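Local coordinates for protein sulfotransferase (Mycobacterium tuberculosis, PDB 2ZQ5) that probably transfers a sulfuryl group from the donor PAPS to an acceptor molecule, at residues P115-L120 with D223-V229; L110-P115 with E342-M347; Y82-V88 with Q217-L221. All blocks are in the same frame, centred on the assembly; numbering follows the deposited sequence.

Interaction 1 (P115-L120 with D223-V229); sequences PAHQGL and DAEKRWV
Gln118 lies over the indole of Trp228 where the edge strand 117-119 pairs in parallel with strand 227-231 in the five-stranded sheet. Three backbone bonds hold the strands: Arg227 N to Ala116 O (3.1 Å), Gln118 N to Arg227 O (2.9 Å) and Val229 N to Gln118 O (3.0 Å). Along the Gln118 side chain, CB packs against CB of Lys226. CG, placed between the backbone N and the carbonyl carbon (chi1 64°), sits over the five-membered ring of Trp228, a CH-pi contact 3.8 Å from CG to the ring centroid. The chain then runs extended, and its amide stacks on the same indole, the planes 13° apart. OE1 lies near CE2 and CZ2 of Trp228 and accepts a hydrogen bond from Arg131. NE2 donates to Lys226 O (2.9 Å), which lies in the amide plane, while the donor itself stands above the carbonyl plane; a water joins NE2 to Trp228 NE1. On the other sheet face His117 and Arg227 run side by side, ring and guanidinium planes 89° apart; water links His117 NE2 with Arg227 NH2, while His117 ND1 bonds to Leu111 O and Arg227 NH1 to Arg92 O. At the type I turn 223-226, Lys226 NZ bridges Asp223 OD1 and Glu225 OE2, both at 2.8 Å. Asp223 OD2 also forms a salt bridge with Arg131, so the two carboxylates share two positive partners, which would probably offset much of their charge, and the buried amide is fixed in rotation by stacking on one indole face and by polar partners of both OE1 and NE2.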
# COMPACT_ATOMS: atom_id res chain seq x y z
N PRO A 115 -8.19 -7.51 19.12
CA PRO A 115 -7.79 -6.48 20.09
C PRO A 115 -6.31 -6.57 20.49
O PRO A 115 -5.74 -5.60 20.99
CB PRO A 115 -8.72 -6.74 21.27
CG PRO A 115 -9.96 -7.25 20.61
CD PRO A 115 -9.40 -8.22 19.59
N ALA A 116 -5.72 -7.74 20.29
CA ALA A 116 -4.32 -7.98 20.62
C ALA A 116 -3.42 -7.65 19.44
O ALA A 116 -2.20 -7.83 19.49
CB ALA A 116 -4.12 -9.43 21.04
N HIS A 117 -4.03 -7.17 18.36
CA HIS A 117 -3.30 -6.79 17.15
C HIS A 117 -3.47 -5.29 16.92
O HIS A 117 -4.30 -4.64 17.55
CB HIS A 117 -3.85 -7.54 15.93
CG HIS A 117 -3.55 -9.00 15.92
ND1 HIS A 117 -3.99 -9.85 14.92
CD2 HIS A 117 -2.84 -9.78 16.78
CE1 HIS A 117 -3.57 -11.07 15.17
NE2 HIS A 117 -2.87 -11.06 16.29
N GLN A 118 -2.66 -4.75 16.02
CA GLN A 118 -2.74 -3.34 15.68
C GLN A 118 -2.50 -3.18 14.19
O GLN A 118 -1.71 -3.91 13.59
CB GLN A 118 -1.70 -2.53 16.47
CG GLN A 118 -0.25 -2.87 16.17
CD GLN A 118 0.73 -2.01 16.95
OE1 GLN A 118 0.68 -0.78 16.88
NE2 GLN A 118 1.63 -2.65 17.68
N GLY A 119 -3.22 -2.23 13.58
CA GLY A 119 -3.08 -1.98 12.16
C GLY A 119 -2.72 -0.54 11.88
O GLY A 119 -2.72 0.30 12.78
N LEU A 120 -2.40 -0.24 10.62
CA LEU A 120 -2.01 1.10 10.21
C LEU A 120 -3.21 2.00 9.95
O LEU A 120 -3.67 2.13 8.82
CB LEU A 120 -1.15 1.01 8.95
CG LEU A 120 -0.56 2.32 8.43
CD1 LEU A 120 0.42 2.90 9.45
CD2 LEU A 120 0.15 2.06 7.11
N ASP A 223 1.68 0.82 21.84
CA ASP A 223 1.04 -0.49 21.72
C ASP A 223 2.07 -1.57 21.45
O ASP A 223 1.82 -2.51 20.69
CB ASP A 223 0.03 -0.46 20.57
CG ASP A 223 -1.12 0.50 20.81
OD1 ASP A 223 -2.04 0.13 21.56
OD2 ASP A 223 -1.10 1.62 20.27
N ALA A 224 3.23 -1.45 22.08
CA ALA A 224 4.34 -2.38 21.88
C ALA A 224 4.00 -3.87 22.03
O ALA A 224 4.62 -4.71 21.39
CB ALA A 224 5.48 -2.02 22.81
N GLU A 225 3.02 -4.19 22.88
CA GLU A 225 2.66 -5.58 23.10
C GLU A 225 1.72 -6.15 22.03
O GLU A 225 1.45 -7.36 22.03
CB GLU A 225 2.01 -5.75 24.48
CG GLU A 225 0.50 -5.52 24.54
CD GLU A 225 0.09 -4.06 24.42
OE1 GLU A 225 0.97 -3.18 24.30
OE2 GLU A 225 -1.14 -3.80 24.45
N LYS A 226 1.24 -5.30 21.14
CA LYS A 226 0.32 -5.75 20.09
C LYS A 226 1.03 -6.14 18.80
O LYS A 226 1.97 -5.47 18.35
CB LYS A 226 -0.72 -4.66 19.80
CG LYS A 226 -1.61 -4.31 21.00
CD LYS A 226 -2.71 -3.33 20.61
CE LYS A 226 -3.59 -2.96 21.79
NZ LYS A 226 -2.83 -2.23 22.85
N ARG A 227 0.57 -7.23 18.19
CA ARG A 227 1.15 -7.72 16.95
C ARG A 227 0.69 -6.85 15.79
O ARG A 227 -0.49 -6.57 15.65
CB ARG A 227 0.71 -9.16 16.69
CG ARG A 227 1.32 -9.79 15.44
CD ARG A 227 0.53 -11.02 15.01
NE ARG A 227 0.18 -11.84 16.16
CZ ARG A 227 1.04 -12.61 16.83
NH1 ARG A 227 2.31 -12.68 16.45
NH2 ARG A 227 0.63 -13.28 17.90
N TRP A 228 1.64 -6.44 14.95
CA TRP A 228 1.30 -5.64 13.79
C TRP A 228 0.70 -6.50 12.68
O TRP A 228 1.09 -7.65 12.49
CB TRP A 228 2.54 -4.93 13.24
CG TRP A 228 2.78 -3.58 13.81
CD1 TRP A 228 3.63 -3.25 14.83
CD2 TRP A 228 2.17 -2.35 13.38
NE1 TRP A 228 3.59 -1.89 15.06
CE2 TRP A 228 2.70 -1.32 14.19
CE3 TRP A 228 1.23 -2.03 12.40
CZ2 TRP A 228 2.32 0.02 14.04
CZ3 TRP A 228 0.85 -0.70 12.25
CH2 TRP A 228 1.39 0.30 13.06
N VAL A 229 -0.27 -5.92 11.98
CA VAL A 229 -0.93 -6.57 10.85
C VAL A 229 -0.83 -5.55 9.72
O VAL A 229 -1.28 -4.41 9.85
CB VAL A 229 -2.41 -6.86 11.14
CG1 VAL A 229 -3.05 -7.49 9.90
CG2 VAL A 229 -2.54 -7.80 12.33
O HOH W 1 -2.14 -12.45 18.62
O HOH W 2 4.43 -1.46 18.06
O HOH W 3 -2.09 -2.26 8.61

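Interaction 2 (L110-P115 with E342-M347); sequences LLGADP and EARQAM
Met347 reaches from helix 341-348 into the bend where helix 104-111, the helix of a beta-alpha-beta unit between strands 94-97 and 117-119, gives way to the loop leading to the edge strand. Its CG stands beside the backbone N (chi1 -70°), and the extended chain carries the thioether alongside the end of the other helix. CG comes to 3.4 Å from Leu110 O and 4.0 Å from Ala113 CB; the terminal CE lies 3.5 Å from Leu110 O and reaches Asp114 CB. The Leu110 side chain crosses that of Met347 at about a right angle, its CD2 branch against Met347 CB. Leu325, Val328 and Tyr332 of helix 324-334 also pack on Met347, making this the buried part of the contact. Beside it, the small side chain of Ala343 lets the backbones come close: the CA atoms of Asp114 and Ala343 are only 4.3 Å apart. The Ala343 methyl meets the carboxylate carbon, CB to Asp114 CG 3.5 Å, and Ala346 CB touches Ala113 O at 3.4 Å. Toward solvent the packing thins. Pro115 sets its CD on the helix backbone, 3.6 Å from Ala343 CA, but beyond this its CG meets the aliphatic CG of exposed Glu342, at 4.0 Å. The polar needs of Asp114 are met away from helix 341-348, OD1 by Ala116 N and OD2 by Tyr332 OH, so the carboxylate is held in place while an alanine methyl packs on it. Joining helix 341-348 to the connection before the edge strand thus depends on van der Waals fit, with Ala346 CB and the CG and CE of Met347 lying against backbone carbonyls.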
# COMPACT_ATOMS: atom_id res chain seq x y z
N LEU A 110 -10.16 -8.21 9.07
CA LEU A 110 -10.41 -9.30 10.01
C LEU A 110 -9.23 -9.49 10.96
O LEU A 110 -9.39 -9.41 12.18
CB LEU A 110 -10.68 -10.60 9.25
CG LEU A 110 -12.06 -10.72 8.59
CD1 LEU A 110 -12.07 -11.90 7.62
CD2 LEU A 110 -13.12 -10.90 9.66
N LEU A 111 -8.05 -9.72 10.41
CA LEU A 111 -6.87 -9.92 11.23
C LEU A 111 -6.56 -8.68 12.07
O LEU A 111 -6.06 -8.79 13.19
CB LEU A 111 -5.66 -10.27 10.35
CG LEU A 111 -5.83 -11.54 9.50
CD1 LEU A 111 -4.62 -11.73 8.61
CD2 LEU A 111 -6.02 -12.75 10.41
N GLY A 112 -6.86 -7.50 11.54
CA GLY A 112 -6.60 -6.27 12.27
C GLY A 112 -7.64 -5.97 13.34
O GLY A 112 -7.46 -5.04 14.12
N ALA A 113 -8.71 -6.75 13.37
CA ALA A 113 -9.78 -6.56 14.34
C ALA A 113 -9.45 -7.16 15.70
O ALA A 113 -10.05 -6.78 16.71
CB ALA A 113 -11.07 -7.18 13.81
N ASP A 114 -8.51 -8.09 15.73
CA ASP A 114 -8.10 -8.72 16.98
C ASP A 114 -7.60 -7.62 17.92
O ASP A 114 -6.70 -6.87 17.57
CB ASP A 114 -6.97 -9.72 16.72
CG ASP A 114 -6.62 -10.55 17.94
OD1 ASP A 114 -6.67 -10.02 19.06
OD2 ASP A 114 -6.29 -11.74 17.76
N PRO A 115 -8.19 -7.51 19.12
CA PRO A 115 -7.79 -6.48 20.09
C PRO A 115 -6.31 -6.57 20.49
O PRO A 115 -5.74 -5.60 20.99
CB PRO A 115 -8.72 -6.74 21.27
CG PRO A 115 -9.96 -7.25 20.61
CD PRO A 115 -9.40 -8.22 19.59
N GLU A 342 -12.71 -12.41 22.43
CA GLU A 342 -12.89 -11.00 22.09
C GLU A 342 -12.50 -10.75 20.64
O GLU A 342 -13.11 -9.94 19.95
CB GLU A 342 -12.05 -10.11 23.01
CG GLU A 342 -10.57 -10.43 23.01
CD GLU A 342 -10.17 -11.31 24.18
OE1 GLU A 342 -10.87 -12.31 24.44
OE2 GLU A 342 -9.15 -11.00 24.83
N ALA A 343 -11.47 -11.46 20.18
CA ALA A 343 -11.01 -11.32 18.80
C ALA A 343 -12.09 -11.79 17.85
O ALA A 343 -12.42 -11.11 16.88
CB ALA A 343 -9.73 -12.13 18.59
N ARG A 344 -12.66 -12.97 18.13
CA ARG A 344 -13.71 -13.53 17.30
C ARG A 344 -14.91 -12.59 17.25
O ARG A 344 -15.49 -12.37 16.18
CB ARG A 344 -14.15 -14.89 17.84
CG ARG A 344 -13.08 -15.97 17.77
CD ARG A 344 -13.63 -17.32 18.20
NE ARG A 344 -14.66 -17.82 17.29
CZ ARG A 344 -14.43 -18.20 16.04
NH1 ARG A 344 -13.20 -18.14 15.54
NH2 ARG A 344 -15.43 -18.63 15.28
N GLN A 345 -15.29 -12.04 18.40
CA GLN A 345 -16.43 -11.12 18.45
C GLN A 345 -16.16 -9.89 17.59
O GLN A 345 -17.01 -9.49 16.79
CB GLN A 345 -16.71 -10.70 19.90
CG GLN A 345 -17.89 -9.74 20.03
CD GLN A 345 -18.21 -9.39 21.47
OE1 GLN A 345 -18.55 -10.26 22.27
NE2 GLN A 345 -18.10 -8.11 21.80
N ALA A 346 -14.99 -9.29 17.76
CA ALA A 346 -14.62 -8.11 17.00
C ALA A 346 -14.63 -8.41 15.50
O ALA A 346 -14.99 -7.56 14.69
CB ALA A 346 -13.24 -7.62 17.42
N MET A 347 -14.25 -9.63 15.15
CA MET A 347 -14.21 -10.05 13.76
C MET A 347 -15.59 -10.28 13.16
O MET A 347 -15.81 -10.03 11.98
CB MET A 347 -13.37 -11.32 13.61
CG MET A 347 -11.89 -11.10 13.84
SD MET A 347 -10.94 -12.62 13.71
CE MET A 347 -9.35 -12.09 14.36

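Interaction 3 (Y82-V88 with Q217-L221); sequences YPEHVDV and QLIGL
Val88 O receives the side-chain amide of Gln217 in a nearly straight bond, NE2 to O 2.9 Å with 176° at the hydrogen. Each partner lies in the plane of the other's group, amide and carbonyl alike. Gln217 CG is anti to its own carbonyl carbon (chi1 -72°) and the chain extends beyond it, so the amide passes along the 3-10 turn; on the way CB lies 3.2 Å from His85 O and 4.0 Å from Val88 CB. The contact joins the 3-10 segment 83-87, between helix 55-81 and the sheet's central strand 94-97, to the C-terminal end of helix 206-219, in the connection before strand 227-231; this parallel sheet between helices is the P-loop NTPase-like sulfotransferase fold. Past that end both Leu221 methyls touch Glu84 CG, CD1 at 3.6 Å; CD1 also meets Val88 CG2 at 3.8 Å, while CD2 approaches Tyr82 CD1 at 3.9 Å. Tyr82 crosses Leu221 and Leu218 at about right angles, and Pro130 touches both Tyr82 and Leu221. His85 CB rests on the helix backbone, 3.9 Å from Leu218 CA, and the His85 ring meets that of Trp79 from helix 55-81.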
# COMPACT_ATOMS: atom_id res chain seq x y z
N TYR A 82 10.22 11.41 19.47
CA TYR A 82 10.09 10.16 20.21
C TYR A 82 11.24 9.20 19.92
O TYR A 82 11.04 8.15 19.31
CB TYR A 82 8.76 9.49 19.84
CG TYR A 82 7.56 10.34 20.16
CD1 TYR A 82 7.03 10.37 21.45
CD2 TYR A 82 6.98 11.15 19.19
CE1 TYR A 82 5.95 11.19 21.76
CE2 TYR A 82 5.90 11.98 19.49
CZ TYR A 82 5.39 11.99 20.78
OH TYR A 82 4.33 12.80 21.09
N PRO A 83 12.45 9.55 20.36
CA PRO A 83 13.60 8.68 20.11
C PRO A 83 13.46 7.26 20.68
O PRO A 83 14.08 6.33 20.19
CB PRO A 83 14.76 9.45 20.75
CG PRO A 83 14.10 10.21 21.85
CD PRO A 83 12.84 10.71 21.18
N GLU A 84 12.62 7.11 21.70
CA GLU A 84 12.41 5.80 22.31
C GLU A 84 11.77 4.79 21.36
O GLU A 84 11.67 3.60 21.69
CB GLU A 84 11.54 5.94 23.57
CG GLU A 84 10.16 6.53 23.31
CD GLU A 84 10.12 8.04 23.47
OE1 GLU A 84 11.11 8.72 23.12
OE2 GLU A 84 9.09 8.55 23.95
N HIS A 85 11.33 5.24 20.19
CA HIS A 85 10.72 4.34 19.23
C HIS A 85 11.71 3.25 18.81
O HIS A 85 11.30 2.14 18.47
CB HIS A 85 10.26 5.11 17.99
CG HIS A 85 11.38 5.59 17.12
ND1 HIS A 85 11.91 4.84 16.09
CD2 HIS A 85 12.10 6.74 17.15
CE1 HIS A 85 12.90 5.51 15.53
NE2 HIS A 85 13.04 6.66 16.15
N VAL A 86 13.00 3.57 18.85
CA VAL A 86 14.03 2.61 18.45
C VAL A 86 14.07 1.36 19.31
O VAL A 86 14.58 0.32 18.88
CB VAL A 86 15.44 3.26 18.46
CG1 VAL A 86 15.48 4.45 17.52
CG2 VAL A 86 15.82 3.68 19.87
N ASP A 87 13.54 1.44 20.53
CA ASP A 87 13.56 0.29 21.43
C ASP A 87 12.35 -0.62 21.27
O ASP A 87 12.24 -1.64 21.94
CB ASP A 87 13.65 0.77 22.88
CG ASP A 87 14.87 1.62 23.14
OD1 ASP A 87 15.97 1.24 22.67
OD2 ASP A 87 14.74 2.67 23.81
N VAL A 88 11.44 -0.25 20.37
CA VAL A 88 10.24 -1.06 20.15
C VAL A 88 10.55 -2.28 19.30
O VAL A 88 11.08 -2.17 18.20
CB VAL A 88 9.14 -0.23 19.45
CG1 VAL A 88 7.93 -1.13 19.13
CG2 VAL A 88 8.71 0.93 20.33
N GLN A 217 7.53 1.19 14.44
CA GLN A 217 8.03 1.37 15.80
C GLN A 217 7.48 2.67 16.39
O GLN A 217 7.09 2.72 17.55
CB GLN A 217 9.56 1.45 15.82
CG GLN A 217 10.28 0.15 15.55
CD GLN A 217 11.79 0.34 15.56
OE1 GLN A 217 12.33 1.15 14.80
NE2 GLN A 217 12.47 -0.41 16.42
N LEU A 218 7.46 3.72 15.57
CA LEU A 218 6.97 5.03 15.99
C LEU A 218 5.46 5.02 16.23
O LEU A 218 4.99 5.38 17.31
CB LEU A 218 7.30 6.07 14.92
CG LEU A 218 6.60 7.42 15.05
CD1 LEU A 218 7.18 8.20 16.22
CD2 LEU A 218 6.76 8.19 13.74
N ILE A 219 4.71 4.60 15.22
CA ILE A 219 3.26 4.56 15.33
C ILE A 219 2.79 3.60 16.42
O ILE A 219 1.79 3.86 17.10
CB ILE A 219 2.62 4.19 13.97
CG1 ILE A 219 2.97 5.27 12.95
CG2 ILE A 219 1.10 4.04 14.12
CD1 ILE A 219 2.60 4.92 11.52
N GLY A 220 3.52 2.50 16.60
CA GLY A 220 3.15 1.53 17.61
C GLY A 220 3.83 1.69 18.96
O GLY A 220 3.80 0.77 19.78
N LEU A 221 4.42 2.86 19.21
CA LEU A 221 5.12 3.14 20.46
C LEU A 221 4.30 2.92 21.73
O LEU A 221 4.85 2.51 22.76
CB LEU A 221 5.64 4.59 20.45
CG LEU A 221 6.40 5.04 21.70
CD1 LEU A 221 7.72 4.28 21.80
CD2 LEU A 221 6.65 6.54 21.64

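From the N terminus, residues 82-88 come first and meet 217-221, closing the loop of interaction 3 just before strand 227-231. Within that loop the chain passes 110-115 and 115-120, the first halves of interactions 2 and 1, so interaction 3 crosses both. Interaction 1 closes next, at 223-229, and lies wholly within the longer loop that interaction 2 completes toward the C-terminal part of the chain at 342-347. Pro115 belongs to both of these contacts, and His117 meets Leu111 between them. Interactions 1 and 3 touch through Trp228 and Gly220. Interaction 1 thus forms the sheet edge, flanked by the helix-end contacts of interactions 2 and 3, whose centres are about 24 Å apart.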